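Lmo0325 protein (Listeria monocytogenes EGD-e, PDB 4RYK) is a putative Rgg-type transcriptional regulator that probably binds DNA through an N-terminal helix-turn-helix domain, which is joined to a helical, TPR-clan C-terminal domain. Local coordinates at residues L64-F67 / F68-R72; Y37-G40 / F41-K45; L13-E16 / I17-S20; Q157-T160 / L161-R165. All blocks are in the same frame, centred on the assembly; numbering follows the deposited sequence. Where two conformers were deposited one is given.

Contact 1: residues L64-F67 / F68-R72; sequences LDEF and FFIYR
Phe67 meets Phe68 in a T-shaped stack: its edge turns toward the Phe68 face, with ring centroids 5.5 Å apart and planes at 79°. Phe67 CD1 makes the approach, 3.9 Å from Phe68 CD2 and nearer the rim of that face than its centre. Leu64 comes alongside in the plane of the Phe68 ring and places CD1 3.7 Å from Phe68 CE2. One turn on, Tyr71 points the same way as Phe67; the two planes differ by 15°, but displacement leaves little of one ring over the other, with Phe67 CE1 4.0 Å from Tyr71 CB. Helix 64-71, the fifth of the helix-turn-helix domain, thereby carries an aromatic cluster. Phe67 faces Leu13 and Phe53 within the domain, whereas Leu64 and Phe68 pack on Phe68 and Leu64 of the second subunit. Regular helical bonds underlie this, including Ile70 N to Glu66 O at 3.0 Å and Tyr71 N to Phe67 O at 2.7 Å. Ile70 CG1 rests 3.3 Å from Glu66 O. At the polar edge Asp65 OD2 forms a salt bridge with Arg198 of its own chain; from the second subunit, Tyr196 OH hydrogen-bonds with the same oxygen and Leu161 N with Glu66 OE2.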
loop_
_atom_site.group_PDB
_atom_site.type_symbol
_atom_site.label_atom_id
_atom_site.label_comp_id
_atom_site.label_asym_id
_atom_site.label_seq_id
_atom_site.Cartn_x
_atom_site.Cartn_y
_atom_site.Cartn_z
ATOM N N LEU A 64 -0.416 -13.280 -4.711
ATOM C CA LEU A 64 0.398 -13.768 -3.600
ATOM C C LEU A 64 0.234 -12.965 -2.314
ATOM O O LEU A 64 0.021 -13.527 -1.262
ATOM C CB LEU A 64 1.875 -13.795 -4.058
ATOM C CG LEU A 64 2.907 -14.400 -3.100
ATOM C CD1 LEU A 64 2.608 -15.841 -2.762
ATOM C CD2 LEU A 64 4.327 -14.295 -3.684
ATOM N N ASP A 65 0.322 -11.647 -2.380
ATOM C CA ASP A 65 0.275 -10.882 -1.153
ATOM C C ASP A 65 -1.121 -10.993 -0.495
ATOM O O ASP A 65 -1.224 -10.937 0.722
ATOM C CB ASP A 65 0.541 -9.411 -1.460
ATOM C CG ASP A 65 0.728 -8.574 -0.202
ATOM O OD1 ASP A 65 1.795 -8.766 0.450
ATOM O OD2 ASP A 65 -0.143 -7.710 0.121
ATOM N N GLU A 66 -2.183 -11.055 -1.303
ATOM C CA GLU A 66 -3.566 -11.168 -0.757
ATOM C C GLU A 66 -3.681 -12.536 -0.137
ATOM O O GLU A 66 -4.273 -12.711 0.944
ATOM C CB GLU A 66 -4.618 -10.981 -1.859
ATOM C CG GLU A 66 -6.039 -11.051 -1.309
ATOM C CD GLU A 66 -7.131 -11.014 -2.356
ATOM O OE1 GLU A 66 -6.872 -10.836 -3.574
ATOM O OE2 GLU A 66 -8.284 -11.135 -1.908
ATOM N N PHE A 67 -3.096 -13.538 -0.797
ATOM C CA PHE A 67 -3.164 -14.868 -0.240
ATOM C C PHE A 67 -2.564 -14.850 1.169
ATOM O O PHE A 67 -3.159 -15.426 2.100
ATOM C CB PHE A 67 -2.451 -15.901 -1.133
ATOM C CG PHE A 67 -2.331 -17.262 -0.496
ATOM C CD1 PHE A 67 -1.246 -17.570 0.314
ATOM C CD2 PHE A 67 -3.319 -18.220 -0.688
ATOM C CE1 PHE A 67 -1.145 -18.794 0.947
ATOM C CE2 PHE A 67 -3.223 -19.458 -0.042
ATOM C CZ PHE A 67 -2.130 -19.736 0.753
ATOM N N PHE A 68 -1.389 -14.192 1.330
ATOM C CA PHE A 68 -0.769 -14.211 2.626
ATOM C C PHE A 68 -1.510 -13.399 3.652
ATOM O O PHE A 68 -1.501 -13.737 4.836
ATOM C CB PHE A 68 0.744 -13.832 2.613
ATOM C CG PHE A 68 1.597 -15.007 2.363
ATOM C CD1 PHE A 68 1.984 -15.826 3.405
ATOM C CD2 PHE A 68 1.895 -15.387 1.075
ATOM C CE1 PHE A 68 2.736 -16.976 3.183
ATOM C CE2 PHE A 68 2.615 -16.552 0.835
ATOM C CZ PHE A 68 3.035 -17.341 1.895
ATOM N N PHE A 69 -2.157 -12.341 3.205
ATOM C CA PHE A 69 -3.008 -11.612 4.097
ATOM C C PHE A 69 -4.100 -12.521 4.658
ATOM O O PHE A 69 -4.347 -12.496 5.830
ATOM C CB PHE A 69 -3.608 -10.400 3.392
ATOM C CG PHE A 69 -4.509 -9.579 4.283
ATOM C CD1 PHE A 69 -3.967 -8.786 5.294
ATOM C CD2 PHE A 69 -5.893 -9.661 4.157
ATOM C CE1 PHE A 69 -4.789 -8.061 6.132
ATOM C CE2 PHE A 69 -6.711 -8.943 4.999
ATOM C CZ PHE A 69 -6.162 -8.137 5.961
ATOM N N ILE A 70 -4.779 -13.277 3.796
ATOM C CA ILE A 70 -5.814 -14.249 4.201
ATOM C C ILE A 70 -5.205 -15.321 5.086
ATOM O O ILE A 70 -5.707 -15.615 6.151
ATOM C CB ILE A 70 -6.459 -14.913 2.983
ATOM C CG1 ILE A 70 -7.121 -13.857 2.127
ATOM C CG2 ILE A 70 -7.533 -15.941 3.453
ATOM C CD1 ILE A 70 -7.549 -14.324 0.740
ATOM N N TYR A 71 -4.053 -15.815 4.671
ATOM C CA TYR A 71 -3.361 -16.923 5.330
ATOM C C TYR A 71 -2.938 -16.624 6.720
ATOM O O TYR A 71 -2.981 -17.497 7.533
ATOM C CB TYR A 71 -2.115 -17.300 4.547
ATOM C CG TYR A 71 -1.468 -18.546 5.039
ATOM C CD1 TYR A 71 -2.155 -19.758 4.942
ATOM C CD2 TYR A 71 -0.194 -18.538 5.632
ATOM C CE1 TYR A 71 -1.594 -20.917 5.377
ATOM C CE2 TYR A 71 0.397 -19.717 6.073
ATOM C CZ TYR A 71 -0.330 -20.898 5.939
ATOM O OH TYR A 71 0.142 -22.113 6.332
ATOM N N ARG A 72 -2.527 -15.385 6.999
ATOM C CA ARG A 72 -2.234 -14.984 8.385
ATOM C C ARG A 72 -3.507 -14.560 9.127
ATOM O O ARG A 72 -3.448 -13.732 10.029
ATOM C CB ARG A 72 -1.243 -13.850 8.418
ATOM C CG ARG A 72 -0.066 -14.133 7.530
ATOM C CD ARG A 72 1.221 -13.576 8.051
ATOM N NE ARG A 72 2.361 -14.003 7.236
ATOM C CZ ARG A 72 2.865 -15.250 7.185
ATOM N NH1 ARG A 72 2.327 -16.270 7.870
ATOM N NH2 ARG A 72 3.910 -15.493 6.400
#

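Contact 2: residues Y37-G40 / F41-K45; sequences YAIG and FEKGK
Lys45 N donates to Gly40 O at 2.8 Å, approaching from above the carbonyl plane, 37° out of it. Gly40 and Phe41 lie in the last turn of helix 35-42, and Gly40 O gathers bonds that end it, while Gly44 N reaches Phe41 O at 3.0 Å. Together with the positive phi of Gly44 (76°), the bonds from Lys45 N and Gly44 N define a Schellman motif. Lys43 N, at 3.1 Å, adds a weak bond to the same Gly40 O. Phe41 still belongs to the regular helix, its N held by Tyr37 O at 2.8 Å and an N-H...O angle of 167°. Its side chain leads away from the preceding turn into the domain interior, where it meets Ile14, Tyr29 and Ile48. Ile39 lies on the exposed side. Lys43 runs beside it in an extended chain, passing CG over Ile39 O at 3.3 Å and bringing CE to 4.1 Å from Ile39 CG2, so the aliphatic part of the lysine runs alongside the carbonyl and the branch. Glu42 turns inward instead: CG lies 3.4 Å from Ala38 O, while the carboxylate bonds to Arg18 NE, Tyr29 OH and Gln25 NE2. Helix 35-42 is the third of the helix-turn-helix domain, the position of the recognition helix in this family, so it may face DNA. The chemistry implies that the cap bonds described here come from backbone N-H groups, with a glycine accommodating the turn, while the one buried carboxylate is satisfied by three helix-borne partners that tie helix 35-42 to its neighbours.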
loop_
_atom_site.group_PDB
_atom_site.type_symbol
_atom_site.label_atom_id
_atom_site.label_comp_id
_atom_site.label_asym_id
_atom_site.label_seq_id
_atom_site.Cartn_x
_atom_site.Cartn_y
_atom_site.Cartn_z
ATOM N N TYR A 37 -1.432 -35.280 -7.031
ATOM C CA TYR A 37 -0.573 -34.358 -6.353
ATOM C C TYR A 37 -1.449 -33.222 -5.798
ATOM O O TYR A 37 -1.295 -32.826 -4.644
ATOM C CB TYR A 37 0.555 -33.852 -7.251
ATOM C CG TYR A 37 1.659 -33.298 -6.411
ATOM C CD1 TYR A 37 2.667 -34.124 -5.872
ATOM C CD2 TYR A 37 1.667 -31.956 -6.076
ATOM C CE1 TYR A 37 3.667 -33.590 -5.039
ATOM C CE2 TYR A 37 2.647 -31.422 -5.258
ATOM C CZ TYR A 37 3.638 -32.233 -4.749
ATOM O OH TYR A 37 4.564 -31.601 -3.961
ATOM N N ALA A 38 -2.415 -32.773 -6.598
ATOM C CA ALA A 38 -3.316 -31.701 -6.189
ATOM C C ALA A 38 -4.161 -32.096 -4.950
ATOM O O ALA A 38 -4.342 -31.308 -4.021
ATOM C CB ALA A 38 -4.223 -31.323 -7.364
ATOM N N ILE A 39 -4.651 -33.319 -4.958
ATOM C CA ILE A 39 -5.385 -33.872 -3.827
ATOM C C ILE A 39 -4.535 -33.860 -2.577
ATOM O O ILE A 39 -4.975 -33.405 -1.539
ATOM C CB ILE A 39 -5.837 -35.314 -4.124
ATOM C CG1 ILE A 39 -7.029 -35.273 -5.106
ATOM C CG2 ILE A 39 -6.207 -36.037 -2.835
ATOM C CD1 ILE A 39 -7.389 -36.598 -5.763
ATOM N N GLY A 40 -3.305 -34.343 -2.671
ATOM C CA GLY A 40 -2.383 -34.275 -1.548
ATOM C C GLY A 40 -2.087 -32.869 -1.067
ATOM O O GLY A 40 -2.130 -32.601 0.134
ATOM N N PHE A 41 -1.792 -31.969 -1.999
ATOM C CA PHE A 41 -1.506 -30.564 -1.668
ATOM C C PHE A 41 -2.670 -29.963 -0.907
ATOM O O PHE A 41 -2.463 -29.276 0.080
ATOM C CB PHE A 41 -1.272 -29.793 -2.972
ATOM C CG PHE A 41 -1.232 -28.303 -2.838
ATOM C CD1 PHE A 41 -0.233 -27.675 -2.091
ATOM C CD2 PHE A 41 -2.147 -27.514 -3.536
ATOM C CE1 PHE A 41 -0.179 -26.301 -1.997
ATOM C CE2 PHE A 41 -2.097 -26.135 -3.443
ATOM C CZ PHE A 41 -1.105 -25.529 -2.661
ATOM N N GLU A 42 -3.903 -30.224 -1.351
ATOM C CA GLU A 42 -5.094 -29.649 -0.692
ATOM C C GLU A 42 -5.372 -30.233 0.698
ATOM O O GLU A 42 -6.050 -29.613 1.492
ATOM C CB GLU A 42 -6.324 -29.728 -1.599
ATOM C CG GLU A 42 -6.221 -28.770 -2.787
ATOM C CD GLU A 42 -7.558 -28.465 -3.449
ATOM O OE1 GLU A 42 -8.516 -29.235 -3.242
ATOM O OE2 GLU A 42 -7.646 -27.438 -4.157
ATOM N N LYS A 43 -4.805 -31.386 1.007
ATOM C CA LYS A 43 -4.859 -31.951 2.363
ATOM C C LYS A 43 -3.657 -31.606 3.194
ATOM O O LYS A 43 -3.533 -32.083 4.315
ATOM C CB LYS A 43 -4.940 -33.476 2.293
ATOM C CG LYS A 43 -6.155 -33.917 1.517
ATOM C CD LYS A 43 -6.311 -35.425 1.476
ATOM C CE LYS A 43 -7.721 -35.761 1.016
ATOM N NZ LYS A 43 -7.891 -37.227 0.908
ATOM N N GLY A 44 -2.737 -30.827 2.653
ATOM C CA GLY A 44 -1.519 -30.510 3.377
ATOM C C GLY A 44 -0.518 -31.646 3.409
ATOM O O GLY A 44 0.333 -31.708 4.275
ATOM N N LYS A 45 -0.600 -32.560 2.471
ATOM C CA LYS A 45 0.353 -33.624 2.455
ATOM C C LYS A 45 1.523 -33.395 1.516
ATOM O O LYS A 45 2.437 -34.196 1.501
ATOM C CB LYS A 45 -0.352 -34.948 2.168
ATOM C CG LYS A 45 -1.039 -35.522 3.402
ATOM C CD LYS A 45 -0.047 -35.587 4.566
ATOM C CE LYS A 45 -0.436 -36.567 5.657
ATOM N NZ LYS A 45 -1.066 -35.831 6.781
#

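Contact 3: residues L13-E16 / I17-S20; sequences LIRE and IRLS
Arg18 N donates to Ile14 O at 2.8 Å with an N-H...O angle of 170°, nearly straight, and Leu19 N to Arg15 O also at 2.8 Å. These belong to an unbroken run of i to i+4 bonds in helix 10-20, the first helix of the helix-turn-helix domain; Ile17 N to Leu13 O (2.9 Å) comes before them and Ser20 N to Glu16 O after. The last is more bent, with an N-H...O angle of 145°, and at this final residue the hydroxyl takes up a helical carbonyl as well. With chi1 at 68°, Ser20 OG is folded back over the helix and donates to Ile17 O at 2.6 Å, giving the last turn a side-chain bond besides its backbone ones. Arg18 has its polar partners outside this helix, where NH1 bonds to Leu23 O and so fastens the chain that follows the helix. Its CB meanwhile lies 3.3 Å from Ile14 O. On the buried side, Ile14 points into the domain interior toward Phe53, Leu57 and Ile60. On the exposed side Arg15 is modelled in two conformers; in one, its extended chain brings the guanidinium group to Leu19, whose CD1 sits over the centre of one face, so this packing is tentative. Leu13 and Ile17 lie one turn apart along the flank that meets helices 64-71 and 50-60. Ile17 CG1 reaches back past the carbonyl, 3.5 Å from Leu13 O, and Ile17 CD1 finishes 3.8 Å from Leu13 CG.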
loop_
_atom_site.group_PDB
_atom_site.type_symbol
_atom_site.label_atom_id
_atom_site.label_comp_id
_atom_site.label_asym_id
_atom_site.label_seq_id
_atom_site.Cartn_x
_atom_site.Cartn_y
_atom_site.Cartn_z
ATOM N N LEU A 13 -5.843 -23.815 2.502
ATOM C CA LEU A 13 -6.477 -22.530 2.216
ATOM C C LEU A 13 -6.848 -22.391 0.724
ATOM O O LEU A 13 -7.920 -21.880 0.376
ATOM C CB LEU A 13 -5.601 -21.372 2.672
ATOM C CG LEU A 13 -6.130 -19.994 2.303
ATOM C CD1 LEU A 13 -7.535 -19.783 2.838
ATOM C CD2 LEU A 13 -5.218 -18.936 2.905
ATOM N N ILE A 14 -5.963 -22.867 -0.147
ATOM C CA ILE A 14 -6.240 -22.833 -1.556
ATOM C C ILE A 14 -7.546 -23.592 -1.813
ATOM O O ILE A 14 -8.377 -23.134 -2.543
ATOM C CB ILE A 14 -5.117 -23.457 -2.404
ATOM C CG1 ILE A 14 -3.826 -22.603 -2.381
ATOM C CG2 ILE A 14 -5.572 -23.598 -3.855
ATOM C CD1 ILE A 14 -3.936 -21.267 -3.102
ATOM N N ARG A 15 -7.698 -24.749 -1.193
ATOM C CA ARG A 15 -8.901 -25.543 -1.358
ATOM C C ARG A 15 -10.149 -24.758 -0.990
ATOM O O ARG A 15 -11.119 -24.730 -1.744
ATOM C CB ARG A 15 -8.798 -26.809 -0.521
ATOM C CG ARG A 15 -10.138 -27.469 -0.223
ATOM C CD ARG A 15 -9.983 -28.447 0.920
ATOM N NE ARG A 15 -11.218 -29.170 1.130
ATOM C CZ ARG A 15 -12.271 -28.635 1.707
ATOM N NH1 ARG A 15 -12.236 -27.370 2.135
ATOM N NH2 ARG A 15 -13.331 -29.358 1.827
ATOM N N GLU A 16 -10.103 -24.103 0.157
ATOM C CA GLU A 16 -11.249 -23.345 0.658
ATOM C C GLU A 16 -11.570 -22.201 -0.287
ATOM O O GLU A 16 -12.735 -21.939 -0.616
ATOM C CB GLU A 16 -10.924 -22.869 2.058
ATOM C CG GLU A 16 -11.774 -21.727 2.542
ATOM C CD GLU A 16 -11.400 -21.297 3.963
ATOM O OE1 GLU A 16 -11.513 -20.074 4.272
ATOM O OE2 GLU A 16 -10.999 -22.188 4.766
ATOM N N ILE A 17 -10.530 -21.518 -0.771
ATOM C CA ILE A 17 -10.779 -20.442 -1.711
ATOM C C ILE A 17 -11.345 -20.944 -3.036
ATOM O O ILE A 17 -12.316 -20.391 -3.571
ATOM C CB ILE A 17 -9.517 -19.596 -1.982
ATOM C CG1 ILE A 17 -9.107 -18.821 -0.720
ATOM C CG2 ILE A 17 -9.799 -18.606 -3.088
ATOM C CD1 ILE A 17 -7.654 -18.346 -0.758
ATOM N N ARG A 18 -10.711 -21.980 -3.557
ATOM C CA ARG A 18 -11.201 -22.644 -4.750
ATOM C C ARG A 18 -12.672 -23.016 -4.632
ATOM O O ARG A 18 -13.478 -22.689 -5.524
ATOM C CB ARG A 18 -10.352 -23.895 -5.055
ATOM C CG ARG A 18 -10.895 -24.701 -6.188
ATOM C CD ARG A 18 -10.066 -25.928 -6.478
ATOM N NE ARG A 18 -10.175 -26.973 -5.477
ATOM C CZ ARG A 18 -11.226 -27.767 -5.288
ATOM N NH1 ARG A 18 -12.344 -27.608 -5.990
ATOM N NH2 ARG A 18 -11.161 -28.711 -4.357
ATOM N N LEU A 19 -13.034 -23.655 -3.525
ATOM C CA LEU A 19 -14.409 -24.016 -3.306
ATOM C C LEU A 19 -15.329 -22.802 -3.215
ATOM O O LEU A 19 -16.450 -22.841 -3.771
ATOM C CB LEU A 19 -14.585 -24.915 -2.079
ATOM C CG LEU A 19 -13.985 -26.299 -2.315
ATOM C CD1 LEU A 19 -13.828 -27.040 -0.987
ATOM C CD2 LEU A 19 -14.879 -27.115 -3.259
ATOM N N SER A 20 -14.881 -21.714 -2.600
ATOM C CA SER A 20 -15.757 -20.536 -2.413
ATOM C C SER A 20 -16.072 -19.957 -3.810
ATOM O O SER A 20 -17.088 -19.318 -4.018
ATOM C CB SER A 20 -15.080 -19.463 -1.524
ATOM O OG SER A 20 -13.955 -18.897 -2.219
#

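Contact 4: residues Q157-T160 / L161-R165; sequences QTWT and LEEVR
Trp159 offers one face of its indole to Glu163, whose CB lies 3.7 Å from the centroid of the five-membered ring and 24° off its normal, a CH-pi contact. Beyond it Val164 CG2 comes to 4.2 Å from Trp159 CE3, and elsewhere the indole meets Phe167 edge-to-face. The arrangement surrounds the N-cap of helix 161-170, with Thr160 as the capping residue. Glu163 supplies the half of a capping box in which the third helical residue reaches back to the cap: a bend at chi2 (76°) brings OE1 to 2.8 Å from Thr160 N, which meets that oxygen nearly along its C-O axis. The carboxylate plane stands 66° from the indole. Its other oxygen bonds to Tyr152 OH, while Lys21 of the second subunit bridges Glu163 OE1 and Thr160 OG1; the buried carboxylate therefore has several polar partners, and the lysine would favour its charged form. Within the first turn the bonds to Thr160 O are weak, from Glu163 N at 3.2 Å and Val164 N at 3.5 Å. The cap hydroxyl reaches the helix through a water, 3.0 Å from Thr160 OG1, which accepts from Glu162 N at 2.9 Å.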
loop_
_atom_site.group_PDB
_atom_site.type_symbol
_atom_site.label_atom_id
_atom_site.label_comp_id
_atom_site.label_asym_id
_atom_site.label_seq_id
_atom_site.Cartn_x
_atom_site.Cartn_y
_atom_site.Cartn_z
ATOM N N GLN A 157 26.643 -1.192 -0.803
ATOM C CA GLN A 157 26.525 -0.357 -1.999
ATOM C C GLN A 157 25.091 -0.188 -2.411
ATOM O O GLN A 157 24.752 0.757 -3.140
ATOM C CB GLN A 157 27.249 -1.005 -3.187
ATOM C CG GLN A 157 28.708 -1.305 -2.992
ATOM C CD GLN A 157 29.511 -0.065 -2.712
ATOM O OE1 GLN A 157 30.602 -0.156 -2.146
ATOM N NE2 GLN A 157 28.979 1.112 -3.083
ATOM N N THR A 158 24.262 -1.156 -2.029
ATOM C CA THR A 158 22.844 -1.118 -2.393
ATOM C C THR A 158 22.022 -1.579 -1.163
ATOM O O THR A 158 22.440 -2.457 -0.385
ATOM C CB THR A 158 22.525 -1.963 -3.622
ATOM O OG1 THR A 158 22.852 -3.293 -3.338
ATOM C CG2 THR A 158 23.372 -1.599 -4.767
ATOM N N TRP A 159 20.901 -0.893 -0.967
ATOM C CA TRP A 159 20.049 -1.065 0.207
ATOM C C TRP A 159 18.725 -1.684 -0.214
ATOM O O TRP A 159 18.234 -1.399 -1.293
ATOM C CB TRP A 159 19.799 0.271 0.824
ATOM C CG TRP A 159 20.920 0.839 1.633
ATOM C CD1 TRP A 159 22.223 0.474 1.632
ATOM C CD2 TRP A 159 20.830 1.970 2.491
ATOM N NE1 TRP A 159 22.962 1.287 2.487
ATOM C CE2 TRP A 159 22.130 2.235 2.993
ATOM C CE3 TRP A 159 19.781 2.778 2.894
ATOM C CZ2 TRP A 159 22.382 3.241 3.908
ATOM C CZ3 TRP A 159 20.040 3.812 3.773
ATOM C CH2 TRP A 159 21.341 4.028 4.280
ATOM N N THR A 160 18.190 -2.568 0.610
ATOM C CA THR A 160 16.788 -2.898 0.549
ATOM C C THR A 160 16.088 -2.075 1.622
ATOM O O THR A 160 16.711 -1.226 2.262
ATOM C CB THR A 160 16.571 -4.398 0.785
ATOM O OG1 THR A 160 16.903 -4.706 2.128
ATOM C CG2 THR A 160 17.470 -5.214 -0.159
ATOM N N LEU A 161 14.780 -2.267 1.814
ATOM C CA LEU A 161 14.080 -1.398 2.756
ATOM C C LEU A 161 14.521 -1.598 4.195
ATOM O O LEU A 161 14.395 -0.690 5.013
ATOM C CB LEU A 161 12.581 -1.549 2.630
ATOM C CG LEU A 161 12.080 -1.133 1.261
ATOM C CD1 LEU A 161 10.575 -1.332 1.183
ATOM C CD2 LEU A 161 12.405 0.298 0.895
ATOM N N GLU A 162 15.049 -2.767 4.516
ATOM C CA GLU A 162 15.613 -2.995 5.846
ATOM C C GLU A 162 16.652 -1.913 6.210
ATOM O O GLU A 162 16.651 -1.385 7.306
ATOM C CB GLU A 162 16.233 -4.401 5.905
ATOM C CG GLU A 162 16.953 -4.723 7.215
ATOM C CD GLU A 162 15.972 -4.975 8.344
ATOM O OE1 GLU A 162 14.746 -5.113 8.086
ATOM O OE2 GLU A 162 16.399 -5.087 9.485
ATOM N N GLU A 163 17.543 -1.575 5.290
ATOM C CA GLU A 163 18.580 -0.596 5.598
ATOM C C GLU A 163 18.010 0.789 5.664
ATOM O O GLU A 163 18.466 1.610 6.454
ATOM C CB GLU A 163 19.720 -0.666 4.580
ATOM C CG GLU A 163 20.604 -1.900 4.735
ATOM C CD GLU A 163 19.943 -3.177 4.186
ATOM O OE1 GLU A 163 19.304 -3.132 3.113
ATOM O OE2 GLU A 163 20.038 -4.243 4.819
ATOM N N VAL A 164 16.979 1.054 4.872
ATOM C CA VAL A 164 16.257 2.327 4.939
ATOM C C VAL A 164 15.680 2.505 6.345
ATOM O O VAL A 164 15.800 3.561 6.957
ATOM C CB VAL A 164 15.102 2.428 3.897
ATOM C CG1 VAL A 164 14.411 3.725 4.042
ATOM C CG2 VAL A 164 15.648 2.362 2.489
ATOM N N ARG A 165 15.095 1.451 6.892
ATOM C CA ARG A 165 14.576 1.526 8.271
ATOM C C ARG A 165 15.693 1.647 9.292
ATOM O O ARG A 165 15.585 2.389 10.242
ATOM C CB ARG A 165 13.788 0.270 8.558
ATOM C CG ARG A 165 12.494 0.229 7.794
ATOM C CD ARG A 165 12.044 -1.201 7.757
ATOM N NE ARG A 165 10.711 -1.162 7.300
ATOM C CZ ARG A 165 10.164 -1.885 6.361
ATOM N NH1 ARG A 165 10.789 -2.916 5.699
ATOM N NH2 ARG A 165 8.890 -1.578 6.152
HETATM O O HOH W 1 14.226 -5.316 3.381
#

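How the contacts relate
Contacts 1, 2 and 3 belong to one helix-turn-helix domain, and contact 3 joins the other two. Leu13 CD2 and Ile14 CD1 each lie 3.6 Å from Phe67 CE2 of contact 1, and Arg18 NE meets Glu42 OE2 of contact 2 at 2.9 Å. Contacts 1 and 2 do not touch, their nearest atoms being about 7 Å apart. A bound glycan sits by residues 30-34, its fructose unit about 6 Å from the side chain of Tyr37 in contact 2. Contact 4 lies in the C-terminal domain, its centre about 24 Å from that of contact 1 within one chain, yet Glu66 of contact 1 directly meets Thr160 and Leu161 of contact 4 of the second subunit.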